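PDB 5DQV: uncharacterized protein from Bacillus subtilis, which probably hydrolyses nucleotides as a metal-dependent pyrophosphohydrolase of the HD-domain superfamily. Local coordinates for residues Y162-I173 against A185-I196. Residues are numbered along the deposited sequence; the frame is centred on the assembly and turned at random. Where two conformers were deposited one is given.
Sequences YAHFFHKLLRLI and AEERHEFMLQYI
Two near-antiparallel helices of an all-helical HD-domain protein meet here. Leu170, in a turn, packs on His189, Met192, Leu193 and Ile196, and Ile173, just past that turn, on Ala185 and His189. The short axes of helices 162-169 and 185-196 run at 147° and come no closer than 11.9 Å. Side chains bridge the gap between them, and no direct hydrogen bond crosses it. Ile173 lays its CG2 methyl over one face of the His189 ring, a CH-pi contact with CG2 3.6 Å from the ring centroid. At the ring edge, near its plane, His189 CE1 lies 3.2 Å from Leu170 O. One water joins the two sides. It donates to Leu169 O at 2.8 Å, accepts from Ile173 N, and is 3.0 Å from His189 ND1. CG of His189 is anti to the backbone N (chi1 179°), which directs the ring toward 162-173; the turn of the ring about CB-CG then presents ND1 to this water. An alanine at His189 is likely to leave the water without its partner on helix 185-196 and the Ile173 methyl without a ring to cover.

This is a hairpin of helices late in the chain: helix 161-169 carries a wider pi-type turn at 165-169, a type I turn runs from Leu169 to Leu172, and the chain then returns as helix 179-202. Met192 bends at chi3 (45°), bringing CE to 3.5 Å from Leu170 CD2, while its SD makes an oblique Met-aromatic contact with Phe165. The Phe165 ring also meets Phe144. Toward the far end, Ile196 CG2 touches Phe166 CZ at 4.0 Å and lies 3.8 Å from Tyr162 OH, a hydroxyl hydrogen-bonded to Asp207. Tyr195 OH hydrogen-bonds to Ala137 O of the second subunit.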
ATOM      1  N   TYR A 162       8.408   2.162  -3.894  1.00 23.90           N
ATOM      2  CA  TYR A 162       9.059   3.479  -3.793  1.00 23.77           C
ATOM      3  C   TYR A 162       9.731   3.789  -5.122  1.00 25.12           C
ATOM      4  O   TYR A 162       9.561   4.869  -5.682  1.00 25.19           O
ATOM      5  CB  TYR A 162      10.091   3.506  -2.677  1.00 24.50           C
ATOM      6  CG  TYR A 162      10.608   4.911  -2.352  1.00 25.23           C
ATOM      7  CD1 TYR A 162       9.807   5.833  -1.708  1.00 26.12           C
ATOM      8  CD2 TYR A 162      11.900   5.299  -2.691  1.00 29.75           C
ATOM      9  CE1 TYR A 162      10.275   7.107  -1.350  1.00 26.10           C
ATOM     10  CE2 TYR A 162      12.365   6.581  -2.397  1.00 30.73           C
ATOM     11  CZ  TYR A 162      11.555   7.478  -1.697  1.00 28.53           C
ATOM     12  OH  TYR A 162      12.024   8.761  -1.407  1.00 28.95           O
ATOM     13  N   ALA A 163      10.444   2.814  -5.665  1.00 27.39           N
ATOM     14  CA  ALA A 163      11.072   2.997  -6.969  1.00 28.86           C
ATOM     15  C   ALA A 163      10.035   3.307  -8.045  1.00 29.52           C
ATOM     16  O   ALA A 163      10.281   4.130  -8.963  1.00 28.68           O
ATOM     17  CB  ALA A 163      11.931   1.746  -7.354  1.00 31.09           C
ATOM     18  N   HIS A 164       8.872   2.656  -7.938  1.00 29.24           N
ATOM     19  CA  HIS A 164       7.821   2.818  -8.924  1.00 29.25           C
ATOM     20  C   HIS A 164       7.242   4.250  -8.930  1.00 26.72           C
ATOM     21  O   HIS A 164       6.847   4.726  -9.975  1.00 25.96           O
ATOM     22  CB  HIS A 164       6.734   1.779  -8.679  1.00 30.56           C
ATOM     23  CG  HIS A 164       5.628   1.785  -9.681  1.00 32.68           C
ATOM     24  ND1 HIS A 164       5.814   1.429 -11.002  1.00 37.98           N
ATOM     25  CD2 HIS A 164       4.297   1.986  -9.531  1.00 34.83           C
ATOM     26  CE1 HIS A 164       4.652   1.479 -11.637  1.00 37.73           C
ATOM     27  NE2 HIS A 164       3.717   1.814 -10.767  1.00 34.77           N
ATOM     28  N   PHE A 165       7.170   4.912  -7.776  1.00 25.44           N
ATOM     29  CA  PHE A 165       6.817   6.317  -7.704  1.00 24.89           C
ATOM     30  C   PHE A 165       7.731   7.167  -8.586  1.00 26.28           C
ATOM     31  O   PHE A 165       7.235   7.971  -9.378  1.00 24.52           O
ATOM     32  CB  PHE A 165       6.881   6.871  -6.276  1.00 25.38           C
ATOM     33  CG  PHE A 165       5.792   6.330  -5.349  1.00 28.02           C
ATOM     34  CD1 PHE A 165       4.480   6.523  -5.629  1.00 33.18           C
ATOM     35  CD2 PHE A 165       6.103   5.592  -4.229  1.00 33.85           C
ATOM     36  CE1 PHE A 165       3.465   5.964  -4.776  1.00 34.65           C
ATOM     37  CE2 PHE A 165       5.102   5.042  -3.397  1.00 35.19           C
ATOM     38  CZ  PHE A 165       3.812   5.233  -3.670  1.00 31.23           C
ATOM     39  N   PHE A 166       9.042   7.007  -8.423  1.00 26.75           N
ATOM     40  CA  PHE A 166      10.022   7.821  -9.174  1.00 30.32           C
ATOM     41  C   PHE A 166      10.068   7.509 -10.645  1.00 31.51           C
ATOM     42  O   PHE A 166      10.170   8.397 -11.493  1.00 34.74           O
ATOM     43  CB  PHE A 166      11.423   7.728  -8.535  1.00 30.93           C
ATOM     44  CG  PHE A 166      11.491   8.478  -7.242  1.00 30.28           C
ATOM     45  CD1 PHE A 166      11.006   7.914  -6.086  1.00 27.97           C
ATOM     46  CD2 PHE A 166      11.940   9.809  -7.205  1.00 29.33           C
ATOM     47  CE1 PHE A 166      10.990   8.647  -4.880  1.00 27.51           C
ATOM     48  CE2 PHE A 166      11.972  10.512  -6.007  1.00 30.15           C
ATOM     49  CZ  PHE A 166      11.481   9.938  -4.849  1.00 28.75           C
ATOM     50  N   HIS A 167       9.979   6.234 -10.959  1.00 32.90           N
ATOM     51  CA  HIS A 167      10.139   5.792 -12.327  1.00 34.53           C
ATOM     52  C   HIS A 167       8.880   6.003 -13.153  1.00 33.51           C
ATOM     53  O   HIS A 167       8.988   6.246 -14.340  1.00 33.18           O
ATOM     54  CB  HIS A 167      10.572   4.338 -12.353  1.00 36.77           C
ATOM     55  CG  HIS A 167      11.963   4.126 -11.846  1.00 41.22           C
ATOM     56  ND1 HIS A 167      13.051   4.810 -12.357  1.00 47.85           N
ATOM     57  CD2 HIS A 167      12.453   3.283 -10.908  1.00 44.37           C
ATOM     58  CE1 HIS A 167      14.146   4.412 -11.734  1.00 50.18           C
ATOM     59  NE2 HIS A 167      13.811   3.482 -10.854  1.00 48.45           N
ATOM     60  N   LYS A 168       7.698   5.898 -12.546  1.00 31.19           N
ATOM     61  CA  LYS A 168       6.448   5.960 -13.329  1.00 31.34           C
ATOM     62  C   LYS A 168       5.375   6.913 -12.777  1.00 28.88           C
ATOM     63  O   LYS A 168       4.886   7.785 -13.498  1.00 27.49           O
ATOM     64  CB  LYS A 168       5.858   4.559 -13.473  1.00 33.01           C
ATOM     65  CG  LYS A 168       4.749   4.475 -14.525  1.00 39.04           C
ATOM     66  CD  LYS A 168       3.667   3.414 -14.230  1.00 44.35           C
ATOM     67  CE  LYS A 168       2.547   3.411 -15.312  1.00 46.72           C
ATOM     68  NZ  LYS A 168       1.136   3.438 -14.752  1.00 47.94           N
ATOM     69  N   LEU A 169       4.994   6.757 -11.512  1.00 25.76           N
ATOM     70  CA  LEU A 169       3.760   7.408 -11.046  1.00 25.20           C
ATOM     71  C   LEU A 169       3.913   8.930 -10.991  1.00 26.25           C
ATOM     72  O   LEU A 169       3.000   9.683 -11.415  1.00 25.42           O
ATOM     73  CB  LEU A 169       3.353   6.851  -9.687  1.00 23.85           C
ATOM     74  CG  LEU A 169       3.059   5.354  -9.710  1.00 24.18           C
ATOM     75  CD1 LEU A 169       2.593   4.962  -8.347  1.00 24.23           C
ATOM     76  CD2 LEU A 169       1.991   5.012 -10.749  1.00 25.20           C
ATOM     77  N   LEU A 170       5.115   9.393 -10.574  1.00 26.66           N
ATOM     78  CA  LEU A 170       5.420  10.846 -10.519  1.00 26.53           C
ATOM     79  C   LEU A 170       5.549  11.501 -11.884  1.00 28.11           C
ATOM     80  O   LEU A 170       5.658  12.708 -11.981  1.00 28.75           O
ATOM     81  CB  LEU A 170       6.656  11.141  -9.601  1.00 26.38           C
ATOM     82  CG  LEU A 170       6.398  10.848  -8.120  1.00 28.09           C
ATOM     83  CD1 LEU A 170       7.701  10.935  -7.217  1.00 29.73           C
ATOM     84  CD2 LEU A 170       5.265  11.762  -7.570  1.00 28.24           C
ATOM     85  N   ARG A 171       5.563  10.713 -12.961  1.00 29.83           N
ATOM     86  CA  ARG A 171       5.617  11.257 -14.301  1.00 31.68           C
ATOM     87  C   ARG A 171       4.285  11.347 -14.995  1.00 30.71           C
ATOM     88  O   ARG A 171       4.172  12.004 -16.045  1.00 31.17           O
ATOM     89  CB  ARG A 171       6.525  10.414 -15.176  1.00 34.27           C
ATOM     90  CG  ARG A 171       7.889  10.368 -14.616  1.00 39.57           C
ATOM     91  CD  ARG A 171       8.771   9.413 -15.376  1.00 46.00           C
ATOM     92  NE  ARG A 171       9.948   9.169 -14.559  1.00 51.72           N
ATOM     93  CZ  ARG A 171      11.148   8.874 -15.036  1.00 55.96           C
ATOM     94  NH1 ARG A 171      11.341   8.752 -16.344  1.00 59.17           N
ATOM     95  NH2 ARG A 171      12.152   8.695 -14.191  1.00 56.97           N
ATOM     96  N   LEU A 172       3.264  10.748 -14.403  1.00 28.03           N
ATOM     97  CA  LEU A 172       1.973  10.671 -15.080  1.00 27.74           C
ATOM     98  C   LEU A 172       1.356  12.048 -15.306  1.00 27.99           C
ATOM     99  O   LEU A 172       0.716  12.286 -16.353  1.00 28.33           O
ATOM    100  CB  LEU A 172       1.039   9.725 -14.282  1.00 26.79           C
ATOM    101  CG  LEU A 172       1.392   8.266 -14.420  1.00 26.41           C
ATOM    102  CD1 LEU A 172       0.427   7.381 -13.527  1.00 25.11           C
ATOM    103  CD2 LEU A 172       1.386   7.856 -15.890  1.00 26.53           C
ATOM    104  N   ILE A 173       1.578  12.984 -14.377  1.00 28.12           N
ATOM    105  CA  ILE A 173       0.992  14.326 -14.520  1.00 29.00           C
ATOM    106  C   ILE A 173       1.451  15.027 -15.813  1.00 31.97           C
ATOM    107  O   ILE A 173       0.684  15.784 -16.428  1.00 33.58           O
ATOM    108  CB  ILE A 173       1.280  15.232 -13.278  1.00 29.70           C
ATOM    109  CG1 ILE A 173       0.574  16.594 -13.420  1.00 33.54           C
ATOM    110  CG2 ILE A 173       2.790  15.419 -13.045  1.00 27.38           C
ATOM    111  CD1 ILE A 173      -0.147  17.045 -12.188  1.00 36.53           C
ATOM    112  N   ALA A 185      -5.084  16.382 -11.713  1.00 26.76           N
ATOM    113  CA  ALA A 185      -3.806  15.717 -11.493  1.00 26.70           C
ATOM    114  C   ALA A 185      -2.877  16.528 -10.617  1.00 27.75           C
ATOM    115  O   ALA A 185      -2.116  15.951  -9.820  1.00 27.19           O
ATOM    116  CB  ALA A 185      -3.132  15.408 -12.783  1.00 24.76           C
ATOM    117  N   GLU A 186      -2.954  17.850 -10.699  1.00 30.43           N
ATOM    118  CA  GLU A 186      -2.053  18.683  -9.881  1.00 32.11           C
ATOM    119  C   GLU A 186      -2.238  18.416  -8.399  1.00 30.97           C
ATOM    120  O   GLU A 186      -1.247  18.272  -7.705  1.00 28.78           O
ATOM    121  CB  GLU A 186      -2.235  20.187 -10.144  1.00 35.66           C
ATOM    122  CG  GLU A 186      -1.677  20.645 -11.468  1.00 40.76           C
ATOM    123  CD  GLU A 186      -0.169  20.848 -11.461  1.00 49.49           C
ATOM    124  OE1 GLU A 186       0.409  21.177 -10.396  1.00 54.30           O
ATOM    125  OE2 GLU A 186       0.445  20.707 -12.557  1.00 56.37           O
ATOM    126  N   GLU A 187      -3.486  18.366  -7.905  1.00 30.31           N
ATOM    127  CA  GLU A 187      -3.775  18.094  -6.492  0.50 30.79           C
ATOM    128  C   GLU A 187      -3.214  16.710  -6.086  1.00 28.72           C
ATOM    129  O   GLU A 187      -2.576  16.532  -5.064  1.00 27.26           O
ATOM    130  CB  GLU A 187      -5.296  18.031  -6.233  0.50 32.02           C
ATOM    131  CG  GLU A 187      -6.202  19.056  -6.922  0.50 36.40           C
ATOM    132  CD  GLU A 187      -7.681  18.751  -6.647  0.50 39.28           C
ATOM    133  OE1 GLU A 187      -7.960  18.198  -5.567  0.50 42.69           O
ATOM    134  OE2 GLU A 187      -8.555  19.051  -7.492  0.50 40.86           O
ATOM    135  N   ARG A 188      -3.526  15.718  -6.909  1.00 25.73           N
ATOM    136  CA  ARG A 188      -3.156  14.330  -6.620  1.00 24.05           C
ATOM    137  C   ARG A 188      -1.640  14.117  -6.623  1.00 22.22           C
ATOM    138  O   ARG A 188      -1.101  13.452  -5.761  1.00 22.66           O
ATOM    139  CB  ARG A 188      -3.848  13.365  -7.610  1.00 22.42           C
ATOM    140  CG  ARG A 188      -5.355  13.271  -7.398  1.00 24.90           C
ATOM    141  CD  ARG A 188      -5.900  12.102  -8.245  1.00 24.77           C
ATOM    142  NE  ARG A 188      -7.317  12.063  -8.121  1.00 27.18           N
ATOM    143  CZ  ARG A 188      -8.059  10.954  -8.131  1.00 24.71           C
ATOM    144  NH1 ARG A 188      -7.512   9.733  -8.259  1.00 24.98           N
ATOM    145  NH2 ARG A 188      -9.332  11.089  -7.941  1.00 24.80           N
ATOM    146  N   HIS A 189      -0.987  14.711  -7.592  1.00 22.41           N
ATOM    147  CA  HIS A 189       0.474  14.685  -7.730  1.00 22.66           C
ATOM    148  C   HIS A 189       1.129  15.356  -6.556  1.00 22.67           C
ATOM    149  O   HIS A 189       2.038  14.808  -5.984  1.00 21.98           O
ATOM    150  CB  HIS A 189       0.864  15.383  -8.993  1.00 24.29           C
ATOM    151  CG  HIS A 189       2.339  15.452  -9.227  1.00 24.94           C
ATOM    152  ND1 HIS A 189       3.061  14.388  -9.716  1.00 29.11           N
ATOM    153  CD2 HIS A 189       3.224  16.461  -9.047  1.00 28.23           C
ATOM    154  CE1 HIS A 189       4.328  14.751  -9.865  1.00 31.23           C
ATOM    155  NE2 HIS A 189       4.454  16.002  -9.462  1.00 29.19           N
ATOM    156  N   GLU A 190       0.654  16.545  -6.198  1.00 24.00           N
ATOM    157  CA  GLU A 190       1.226  17.230  -5.057  1.00 25.22           C
ATOM    158  C   GLU A 190       1.037  16.427  -3.757  1.00 23.77           C
ATOM    159  O   GLU A 190       1.906  16.429  -2.868  1.00 21.18           O
ATOM    160  CB  GLU A 190       0.648  18.611  -4.886  1.00 27.68           C
ATOM    161  CG  GLU A 190       1.156  19.575  -5.956  1.00 34.22           C
ATOM    162  CD  GLU A 190       2.693  19.657  -5.981  1.00 40.78           C
ATOM    163  OE1 GLU A 190       3.326  19.630  -4.881  1.00 40.06           O
ATOM    164  OE2 GLU A 190       3.245  19.748  -7.109  1.00 43.50           O
ATOM    165  N   PHE A 191      -0.117  15.808  -3.612  1.00 22.17           N
ATOM    166  CA  PHE A 191      -0.341  14.975  -2.412  1.00 23.25           C
ATOM    167  C   PHE A 191       0.665  13.789  -2.392  1.00 22.43           C
ATOM    168  O   PHE A 191       1.231  13.420  -1.367  1.00 23.30           O
ATOM    169  CB  PHE A 191      -1.793  14.451  -2.349  1.00 23.81           C
ATOM    170  CG  PHE A 191      -2.060  13.666  -1.110  1.00 24.03           C
ATOM    171  CD1 PHE A 191      -2.244  14.311   0.086  1.00 30.41           C
ATOM    172  CD2 PHE A 191      -1.963  12.292  -1.127  1.00 25.99           C
ATOM    173  CE1 PHE A 191      -2.433  13.589   1.241  1.00 33.32           C
ATOM    174  CE2 PHE A 191      -2.125  11.553   0.021  1.00 27.06           C
ATOM    175  CZ  PHE A 191      -2.359  12.185   1.196  1.00 32.12           C
ATOM    176  N   MET A 192       0.867  13.177  -3.543  1.00 22.07           N
ATOM    177  CA  MET A 192       1.811  12.069  -3.657  1.00 22.05           C
ATOM    178  C   MET A 192       3.258  12.576  -3.321  1.00 21.45           C
ATOM    179  O   MET A 192       3.981  11.913  -2.621  1.00 20.78           O
ATOM    180  CB  MET A 192       1.735  11.525  -5.086  1.00 23.10           C
ATOM    181  CG  MET A 192       2.367  10.212  -5.331  1.00 25.58           C
ATOM    182  SD  MET A 192       1.795   9.416  -6.956  1.00 23.89           S
ATOM    183  CE  MET A 192       1.908  10.823  -8.084  1.00 32.50           C
ATOM    184  N   LEU A 193       3.611  13.790  -3.727  1.00 22.10           N
ATOM    185  CA  LEU A 193       4.879  14.385  -3.326  1.00 22.39           C
ATOM    186  C   LEU A 193       4.956  14.591  -1.797  1.00 23.73           C
ATOM    187  O   LEU A 193       5.981  14.310  -1.194  1.00 22.67           O
ATOM    188  CB  LEU A 193       5.125  15.684  -4.051  1.00 24.37           C
ATOM    189  CG  LEU A 193       5.560  15.542  -5.527  1.00 24.19           C
ATOM    190  CD1 LEU A 193       5.654  16.910  -6.229  1.00 24.07           C
ATOM    191  CD2 LEU A 193       6.924  14.828  -5.598  1.00 25.23           C
ATOM    192  N   GLN A 194       3.865  15.043  -1.173  1.00 22.69           N
ATOM    193  CA  GLN A 194       3.832  15.118   0.288  1.00 24.56           C
ATOM    194  C   GLN A 194       4.030  13.767   0.980  1.00 23.02           C
ATOM    195  O   GLN A 194       4.728  13.678   2.015  1.00 24.26           O
ATOM    196  CB  GLN A 194       2.580  15.885   0.752  1.00 26.04           C
ATOM    197  CG  GLN A 194       2.620  17.362   0.303  1.00 31.01           C
ATOM    198  CD  GLN A 194       3.918  18.133   0.775  1.00 39.25           C
ATOM    199  OE1 GLN A 194       4.263  18.126   1.966  1.00 39.19           O
ATOM    200  NE2 GLN A 194       4.653  18.754  -0.199  1.00 42.79           N
ATOM    201  N   TYR A 195       3.474  12.711   0.384  1.00 22.46           N
ATOM    202  CA  TYR A 195       3.566  11.337   0.913  1.00 22.30           C
ATOM    203  C   TYR A 195       5.031  10.855   0.869  1.00 21.70           C
ATOM    204  O   TYR A 195       5.581  10.360   1.854  1.00 21.95           O
ATOM    205  CB  TYR A 195       2.630  10.388   0.146  1.00 22.01           C
ATOM    206  CG  TYR A 195       2.706   9.013   0.728  1.00 24.45           C
ATOM    207  CD1 TYR A 195       3.702   8.152   0.313  1.00 27.17           C
ATOM    208  CD2 TYR A 195       1.875   8.612   1.748  1.00 26.16           C
ATOM    209  CE1 TYR A 195       3.827   6.905   0.861  1.00 25.99           C
ATOM    210  CE2 TYR A 195       2.011   7.359   2.323  1.00 29.20           C
ATOM    211  CZ  TYR A 195       3.023   6.524   1.849  1.00 27.34           C
ATOM    212  OH  TYR A 195       3.253   5.264   2.357  1.00 30.08           O
ATOM    213  N   ILE A 196       5.684  11.087  -0.259  1.00 21.29           N
ATOM    214  CA  ILE A 196       7.102  10.813  -0.400  1.00 21.45           C
ATOM    215  C   ILE A 196       7.947  11.563   0.631  1.00 22.47           C
ATOM    216  O   ILE A 196       8.863  10.991   1.241  1.00 20.95           O
ATOM    217  CB  ILE A 196       7.580  11.120  -1.835  1.00 21.55           C
ATOM    218  CG1 ILE A 196       6.994  10.083  -2.790  1.00 25.21           C
ATOM    219  CG2 ILE A 196       9.111  11.159  -1.927  1.00 22.50           C
ATOM    220  CD1 ILE A 196       7.038  10.563  -4.241  1.00 28.51           C
TER
HETATM  221  O   HOH W   1       2.061  12.357 -11.657  1.00 24.87           O